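Cytosolic iron-sulfur protein assembly protein 1 (Saccharomyces cerevisiae, PDB 2HES) serves as an essential component of the cytosolic iron-sulfur protein assembly machinery, needed for the maturation of iron-sulfur proteins outside the mitochondria. Local coordinates at residues 109-113 and 124-128; 210-214 and 225-229; 21-25 and 68-72. All blocks are in the same frame, centred on the assembly; numbering follows the deposited sequence.

The three contacts sit in different parts of one seven-bladed WD40 propeller. Contacts 1 and 2 each join two neighbouring antiparallel strands of one blade: the first and second, 110-115 with 121-126, in contact 1; the second and third, 213-218 with 223-231, in contact 2. Contact 3 instead joins two neighbouring blades through 21-25 and 68-72, which lie in repeats WD 1 and WD 2. None touches another: the nearest atoms of contacts 1 and 3 are about 7 Å apart, those of 1 and 2 about 13 Å. A bound calcium ion lies about 13 Å from the V225 side chain of contact 2.

Contact 1: residues 109-113 and 124-128; sequences EVKGV and TCSRD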
loop_
_atom_site.group_PDB
_atom_site.type_symbol
_atom_site.label_atom_id
_atom_site.label_comp_id
_atom_site.label_asym_id
_atom_site.label_seq_id
_atom_site.Cartn_x
_atom_site.Cartn_y
_atom_site.Cartn_z
ATOM N N GLU A 109 13.213 -11.127 3.651
ATOM C CA GLU A 109 11.821 -10.829 3.921
ATOM C C GLU A 109 11.191 -10.048 2.776
ATOM O O GLU A 109 11.725 -8.995 2.377
ATOM C CB GLU A 109 11.696 -10.016 5.207
ATOM C CG GLU A 109 12.327 -10.728 6.436
ATOM C CD GLU A 109 12.334 -9.870 7.692
ATOM O OE1 GLU A 109 12.570 -8.652 7.593
ATOM O OE2 GLU A 109 12.091 -10.430 8.784
ATOM N N VAL A 110 10.051 -10.535 2.296
ATOM C CA VAL A 110 9.217 -9.776 1.340
ATOM C C VAL A 110 8.414 -8.769 2.158
ATOM O O VAL A 110 7.787 -9.149 3.157
ATOM C CB VAL A 110 8.233 -10.680 0.527
ATOM C CG1 VAL A 110 7.221 -9.815 -0.304
ATOM C CG2 VAL A 110 8.956 -11.646 -0.377
ATOM N N LYS A 111 8.480 -7.496 1.784
ATOM C CA LYS A 111 7.766 -6.431 2.508
ATOM C C LYS A 111 6.499 -5.942 1.822
ATOM O O LYS A 111 5.620 -5.373 2.466
ATOM C CB LYS A 111 8.644 -5.193 2.721
ATOM C CG LYS A 111 9.886 -5.366 3.584
ATOM C CD LYS A 111 9.538 -5.988 4.957
ATOM C CE LYS A 111 10.795 -6.204 5.765
ATOM N NZ LYS A 111 11.281 -4.912 6.316
ATOM N N GLY A 112 6.417 -6.109 0.499
ATOM C CA GLY A 112 5.257 -5.640 -0.213
ATOM C C GLY A 112 4.969 -6.362 -1.516
ATOM O O GLY A 112 5.889 -6.880 -2.184
ATOM N N VAL A 113 3.692 -6.391 -1.851
ATOM C CA VAL A 113 3.245 -6.860 -3.189
ATOM C C VAL A 113 2.247 -5.868 -3.741
ATOM O O VAL A 113 1.428 -5.299 -2.982
ATOM C CB VAL A 113 2.633 -8.307 -3.168
ATOM C CG1 VAL A 113 3.630 -9.322 -2.619
ATOM C CG2 VAL A 113 1.382 -8.373 -2.314
ATOM N N THR A 124 7.151 -6.951 -6.420
ATOM C CA THR A 124 7.421 -7.374 -5.057
ATOM C C THR A 124 8.615 -6.572 -4.513
ATOM O O THR A 124 9.502 -6.164 -5.274
ATOM C CB THR A 124 7.655 -8.902 -4.932
ATOM O OG1 THR A 124 8.922 -9.280 -5.499
ATOM C CG2 THR A 124 6.451 -9.724 -5.546
ATOM N N CYS A 125 8.647 -6.324 -3.211
ATOM C CA CYS A 125 9.821 -5.625 -2.657
ATOM C C CYS A 125 10.213 -6.280 -1.367
ATOM O O CYS A 125 9.438 -7.047 -0.776
ATOM C CB CYS A 125 9.599 -4.123 -2.455
ATOM S SG CYS A 125 8.357 -3.774 -1.212
ATOM N N SER A 126 11.439 -5.966 -0.952
ATOM C CA SER A 126 12.115 -6.796 0.002
ATOM C C SER A 126 13.094 -6.010 0.887
ATOM O O SER A 126 13.692 -4.983 0.487
ATOM C CB SER A 126 12.841 -7.906 -0.753
ATOM O OG SER A 126 13.478 -8.797 0.137
ATOM N N ARG A 127 13.306 -6.571 2.069
ATOM C CA ARG A 127 14.441 -6.203 2.921
ATOM C C ARG A 127 15.804 -6.266 2.193
ATOM O O ARG A 127 16.783 -5.606 2.601
ATOM C CB ARG A 127 14.449 -7.096 4.147
ATOM C CG ARG A 127 15.536 -6.715 5.165
ATOM C CD ARG A 127 15.099 -7.086 6.565
ATOM N NE ARG A 127 16.038 -6.591 7.581
ATOM C CZ ARG A 127 16.284 -7.204 8.733
ATOM N NH1 ARG A 127 15.675 -8.357 9.029
ATOM N NH2 ARG A 127 17.161 -6.680 9.591
ATOM N N ASP A 128 15.860 -7.012 1.092
ATOM C CA ASP A 128 17.083 -7.184 0.312
ATOM C C ASP A 128 17.419 -6.007 -0.604
ATOM O O ASP A 128 18.371 -6.064 -1.366
ATOM C CB ASP A 128 17.037 -8.519 -0.451
ATOM C CG ASP A 128 16.128 -8.477 -1.659
ATOM O OD1 ASP A 128 15.661 -7.372 -2.025
ATOM O OD2 ASP A 128 15.894 -9.554 -2.271
#
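The carbonyl oxygen of E109 takes two donors from the facing strand end. R127 N approaches nearly in line with the C=O bond at 2.9 Å from E109 O, while the hydroxyl of S126 reaches the same oxygen from above the carbonyl plane, S126 OG to E109 O being 2.9 Å. With OG anti to the backbone N (chi1 -177°), the S126 hydroxyl can also accept D128 N, closing an ST turn just after the strand. Beyond these two bonds the E109 and R127 side chains run side by side in the same direction. Their salt bridge is weak, E109 OE1 to R127 NH1 measuring 3.4 Å, and the carboxylate and guanidinium planes are 40° apart.

Further in, the pairing passes through a classic beta bulge: K111 and G112 both face C125. K111 N bonds C125 O at 2.8 Å, G112 N reaches that oxygen only weakly, and C125 N returns a bond to G112 O at 3.0 Å. The C125 sulfur sits beside the bulge, with SG 3.5 Å from G112 N, where a side chain on the glycine would be tight against it. On the other face V113 CG1 meets T124 CG2. K111 passes its aliphatic chain by R127 CB and carries its ammonium to D155, whose carboxylate forms a salt bridge with it.

This hairpin belongs to WD 3. V82 of the preceding blade packs on V110, V113 and T124, W132 and W134 of the next strand in the sheet meet T124, and V156 and V159 of the following blade cover C125.

Contact 2: residues 210-214 and 225-229; sequences GVFRL and VWKYM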
loop_
_atom_site.group_PDB
_atom_site.type_symbol
_atom_site.label_atom_id
_atom_site.label_comp_id
_atom_site.label_asym_id
_atom_site.label_seq_id
_atom_site.Cartn_x
_atom_site.Cartn_y
_atom_site.Cartn_z
ATOM N N GLY A 210 -4.443 13.118 -15.605
ATOM C CA GLY A 210 -3.375 13.951 -16.189
ATOM C C GLY A 210 -2.042 13.704 -15.504
ATOM O O GLY A 210 -1.755 12.572 -15.038
ATOM N N VAL A 211 -1.226 14.755 -15.435
ATOM C CA VAL A 211 0.153 14.618 -14.953
ATOM C C VAL A 211 0.183 14.211 -13.478
ATOM O O VAL A 211 -0.743 14.508 -12.703
ATOM C CB VAL A 211 0.982 15.889 -15.226
ATOM C CG1 VAL A 211 1.021 16.162 -16.766
ATOM C CG2 VAL A 211 0.384 17.083 -14.443
ATOM N N PHE A 212 1.279 13.573 -13.077
ATOM C CA PHE A 212 1.278 12.742 -11.852
ATOM C C PHE A 212 1.638 13.501 -10.589
ATOM O O PHE A 212 2.424 14.439 -10.617
ATOM C CB PHE A 212 2.297 11.590 -11.969
ATOM C CG PHE A 212 2.362 10.962 -13.338
ATOM C CD1 PHE A 212 1.239 10.336 -13.903
ATOM C CD2 PHE A 212 3.552 11.011 -14.067
ATOM C CE1 PHE A 212 1.307 9.766 -15.163
ATOM C CE2 PHE A 212 3.637 10.424 -15.358
ATOM C CZ PHE A 212 2.498 9.816 -15.891
ATOM N N ARG A 213 1.064 13.054 -9.471
ATOM C CA ARG A 213 1.582 13.458 -8.140
ATOM C C ARG A 213 1.563 12.241 -7.237
ATOM O O ARG A 213 0.939 11.220 -7.577
ATOM C CB ARG A 213 0.732 14.559 -7.497
ATOM C CG ARG A 213 0.746 15.857 -8.291
ATOM C CD ARG A 213 0.160 16.978 -7.424
ATOM N NE ARG A 213 -1.259 16.733 -7.129
ATOM C CZ ARG A 213 -2.016 17.549 -6.407
ATOM N NH1 ARG A 213 -1.499 18.679 -5.892
ATOM N NH2 ARG A 213 -3.291 17.260 -6.209
ATOM N N LEU A 214 2.269 12.339 -6.117
ATOM C CA LEU A 214 2.348 11.190 -5.199
ATOM C C LEU A 214 2.410 11.727 -3.772
ATOM O O LEU A 214 3.067 12.759 -3.571
ATOM C CB LEU A 214 3.650 10.418 -5.499
ATOM C CG LEU A 214 3.979 9.209 -4.661
ATOM C CD1 LEU A 214 3.620 7.982 -5.480
ATOM C CD2 LEU A 214 5.456 9.182 -4.223
ATOM N N VAL A 225 3.834 15.787 -0.460
ATOM C CA VAL A 225 3.158 15.630 -1.736
ATOM C C VAL A 225 4.207 16.036 -2.773
ATOM O O VAL A 225 4.804 17.117 -2.687
ATOM C CB VAL A 225 1.926 16.496 -1.817
ATOM C CG1 VAL A 225 1.318 16.480 -3.187
ATOM C CG2 VAL A 225 0.901 16.043 -0.787
ATOM N N TRP A 226 4.442 15.125 -3.710
ATOM C CA TRP A 226 5.450 15.295 -4.723
ATOM C C TRP A 226 4.726 15.497 -6.041
ATOM O O TRP A 226 3.719 14.818 -6.310
ATOM C CB TRP A 226 6.259 14.003 -4.817
ATOM C CG TRP A 226 6.890 13.556 -3.539
ATOM C CD1 TRP A 226 6.335 12.704 -2.575
ATOM C CD2 TRP A 226 8.230 13.841 -3.104
ATOM N NE1 TRP A 226 7.266 12.509 -1.552
ATOM C CE2 TRP A 226 8.432 13.163 -1.877
ATOM C CE3 TRP A 226 9.299 14.608 -3.639
ATOM C CZ2 TRP A 226 9.652 13.251 -1.155
ATOM C CZ3 TRP A 226 10.525 14.686 -2.899
ATOM C CH2 TRP A 226 10.669 14.017 -1.688
ATOM N N LYS A 227 5.325 16.294 -6.915
ATOM C CA LYS A 227 4.716 16.629 -8.190
ATOM C C LYS A 227 5.682 16.394 -9.336
ATOM O O LYS A 227 6.819 16.858 -9.296
ATOM C CB LYS A 227 4.409 18.104 -8.187
ATOM C CG LYS A 227 3.943 18.650 -9.578
ATOM C CD LYS A 227 3.604 20.175 -9.433
ATOM C CE LYS A 227 2.443 20.523 -8.621
ATOM N NZ LYS A 227 2.653 22.060 -8.587
ATOM N N TYR A 228 5.214 15.690 -10.363
ATOM C CA TYR A 228 5.999 15.512 -11.583
ATOM C C TYR A 228 6.091 16.831 -12.387
ATOM O O TYR A 228 5.093 17.531 -12.533
ATOM C CB TYR A 228 5.307 14.442 -12.410
ATOM C CG TYR A 228 5.771 14.267 -13.816
ATOM C CD1 TYR A 228 7.001 13.709 -14.092
ATOM C CD2 TYR A 228 4.926 14.570 -14.898
ATOM C CE1 TYR A 228 7.424 13.485 -15.392
ATOM C CE2 TYR A 228 5.334 14.307 -16.215
ATOM C CZ TYR A 228 6.593 13.784 -16.439
ATOM O OH TYR A 228 7.032 13.573 -17.730
ATOM N N MET A 229 7.293 17.132 -12.892
ATOM C CA MET A 229 7.585 18.418 -13.525
ATOM C C MET A 229 8.143 18.207 -14.936
ATOM O O MET A 229 8.743 19.112 -15.504
ATOM C CB MET A 229 8.580 19.230 -12.646
ATOM C CG MET A 229 8.091 19.625 -11.245
ATOM S SD MET A 229 6.786 20.829 -11.345
ATOM C CE MET A 229 7.698 22.292 -11.855
HETATM O O HOH W 1 2.529 16.779 -12.303
#
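Y228 turns its CG anti to the backbone N (chi1 169°), whereas F212 keeps CG anti to its carbonyl carbon (chi1 -39°); these rotations set the two side chains next to each other, pointing the same way. F212 CD2 rests over one face of the tyrosine, displaced toward the rim, with F212 CD2 and Y228 CD2 3.9 Å apart. The ring planes meet at 45°, an oblique pairing. V211 CB comes in at the edge of the same tyrosine ring, near its plane. The phenol oxygen of Y228 is taken up by D231, and H162 of the preceding blade meets the F212 ring edge-to-face.

The backbones hold these groups together. Y228 N bonds F212 O at 3.1 Å, and a water donates to both F212 O and Y228 O, bridging the two carbonyls just before strand 213-218 begins. Regular antiparallel pairing begins with R213 opposite K227, then the hydrogen-bonded pair L214 and W226, in which W226 N lies 2.7 Å from L214 O and L214 N lies 2.9 Å from W226 O. These are the second and third strands of a four-stranded WD40 propeller blade; both segments lie in repeat WD 5.

W226 also turns the edge of its indole to L214 O, CD1 of W226 lying 3.4 Å from that oxygen in the ring plane, while L214 CD2 crosses beside the same CD1 at 4.0 Å. The indole N-H is bonded to S216. On the other side of the sheet R213 lays its CB and CG along the backbone of W226 and K227, and its guanidinium forms salt bridges with D206, E242 and E278.

Contact 3: residues 21-25 and 68-72; sequences DFSQG and PHTSL
The end of strand 17-23 and the loop 68-72 come together without any backbone-to-backbone hydrogen bond, their nearest CA atoms being those of S23 and H69, 5.9 Å apart. S23 makes the direct bond: its hydroxyl, held anti to the backbone N (chi1 -179°), donates to the T70 carbonyl in the carbonyl plane, on a lone pair, with S23 OG 2.9 Å from T70 O. A water that donates to S23 OG accepts from H69 N at 2.6 Å, and more weakly from H69 ND1. Replacing S23 by an alanine would probably leave T70 O without this donor and the water without one of its anchors, loosening the hold between strand end and loop. Q24 lies alongside the loop backbone, bent at chi2 (-132°), with its NE2 3.5 Å from T70 C. Its OE1 is tied to H69 O through a second water, which donates to both oxygens. Nearby, D21 accepts from the backbone N of W66, and the S23 side chain touches W66. The segments, in repeats WD 1 and WD 2, belong to neighbouring beta-propeller blades: the end of one innermost strand, with the turn following it, meets the turn between the next blade's first two strands.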
loop_
_atom_site.group_PDB
_atom_site.type_symbol
_atom_site.label_atom_id
_atom_site.label_comp_id
_atom_site.label_asym_id
_atom_site.label_seq_id
_atom_site.Cartn_x
_atom_site.Cartn_y
_atom_site.Cartn_z
ATOM N N ASP A 21 -6.312 -5.156 1.649
ATOM C CA ASP A 21 -6.623 -4.643 0.325
ATOM C C ASP A 21 -8.029 -5.051 0.005
ATOM O O ASP A 21 -8.453 -6.135 0.431
ATOM C CB ASP A 21 -5.646 -5.225 -0.735
ATOM C CG ASP A 21 -5.629 -4.406 -2.042
ATOM O OD1 ASP A 21 -5.632 -3.150 -1.981
ATOM O OD2 ASP A 21 -5.592 -5.024 -3.129
ATOM N N PHE A 22 -8.732 -4.191 -0.745
ATOM C CA PHE A 22 -10.178 -4.313 -1.061
ATOM C C PHE A 22 -10.430 -4.425 -2.557
ATOM O O PHE A 22 -9.968 -3.596 -3.332
ATOM C CB PHE A 22 -10.878 -3.045 -0.533
ATOM C CG PHE A 22 -12.382 -3.068 -0.584
ATOM C CD1 PHE A 22 -13.097 -3.898 0.283
ATOM C CD2 PHE A 22 -13.090 -2.211 -1.428
ATOM C CE1 PHE A 22 -14.480 -3.912 0.279
ATOM C CE2 PHE A 22 -14.491 -2.206 -1.435
ATOM C CZ PHE A 22 -15.184 -3.072 -0.568
ATOM N N SER A 23 -11.192 -5.438 -2.969
ATOM C CA SER A 23 -11.604 -5.557 -4.361
ATOM C C SER A 23 -12.915 -6.302 -4.360
ATOM O O SER A 23 -13.029 -7.271 -3.657
ATOM C CB SER A 23 -10.577 -6.370 -5.169
ATOM O OG SER A 23 -10.956 -6.473 -6.552
ATOM N N GLN A 24 -13.876 -5.829 -5.150
ATOM C CA GLN A 24 -15.109 -6.577 -5.439
ATOM C C GLN A 24 -15.846 -6.911 -4.145
ATOM O O GLN A 24 -16.296 -8.045 -3.937
ATOM C CB GLN A 24 -14.805 -7.858 -6.228
ATOM C CG GLN A 24 -14.061 -7.594 -7.535
ATOM C CD GLN A 24 -14.682 -8.318 -8.715
ATOM O OE1 GLN A 24 -15.488 -7.743 -9.465
ATOM N NE2 GLN A 24 -14.322 -9.584 -8.883
ATOM N N GLY A 25 -15.914 -5.918 -3.267
ATOM C CA GLY A 25 -16.603 -6.062 -1.985
ATOM C C GLY A 25 -15.921 -6.952 -0.970
ATOM O O GLY A 25 -16.539 -7.336 0.018
ATOM N N PRO A 68 -6.287 -6.151 -9.642
ATOM C CA PRO A 68 -7.412 -5.167 -9.637
ATOM C C PRO A 68 -8.711 -5.578 -10.353
ATOM O O PRO A 68 -8.671 -6.282 -11.375
ATOM C CB PRO A 68 -6.794 -3.938 -10.291
ATOM C CG PRO A 68 -5.331 -4.057 -9.909
ATOM C CD PRO A 68 -5.018 -5.515 -10.048
ATOM N N HIS A 69 -9.843 -5.132 -9.791
ATOM C CA HIS A 69 -11.203 -5.454 -10.265
ATOM C C HIS A 69 -11.461 -6.950 -10.509
ATOM O O HIS A 69 -12.356 -7.318 -11.280
ATOM C CB HIS A 69 -11.583 -4.608 -11.499
ATOM C CG HIS A 69 -11.348 -3.137 -11.318
ATOM N ND1 HIS A 69 -11.566 -2.488 -10.118
ATOM C CD2 HIS A 69 -10.907 -2.189 -12.183
ATOM C CE1 HIS A 69 -11.270 -1.207 -10.254
ATOM N NE2 HIS A 69 -10.875 -0.997 -11.498
ATOM N N THR A 70 -10.681 -7.796 -9.836
ATOM C CA THR A 70 -10.769 -9.257 -9.958
ATOM C C THR A 70 -10.847 -9.905 -8.569
ATOM O O THR A 70 -10.834 -9.194 -7.522
ATOM C CB THR A 70 -9.554 -9.839 -10.752
ATOM O OG1 THR A 70 -9.867 -11.132 -11.279
ATOM C CG2 THR A 70 -8.360 -10.019 -9.881
ATOM N N SER A 71 -10.931 -11.237 -8.549
ATOM C CA SER A 71 -10.843 -11.986 -7.290
ATOM C C SER A 71 -9.656 -12.965 -7.194
ATOM O O SER A 71 -9.750 -14.019 -6.552
ATOM C CB SER A 71 -12.177 -12.676 -6.949
ATOM O OG SER A 71 -12.743 -13.312 -8.083
ATOM N N LEU A 72 -8.533 -12.594 -7.811
ATOM C CA LEU A 72 -7.259 -13.259 -7.606
ATOM C C LEU A 72 -6.392 -12.448 -6.643
ATOM O O LEU A 72 -6.312 -11.228 -6.780
ATOM C CB LEU A 72 -6.516 -13.366 -8.918
ATOM C CG LEU A 72 -5.129 -13.972 -8.875
ATOM C CD1 LEU A 72 -5.165 -15.420 -9.258
ATOM C CD2 LEU A 72 -4.298 -13.162 -9.890
HETATM O O HOH W 2 -10.475 -3.643 -7.815
HETATM O O HOH W 3 -14.496 -5.755 -10.856
#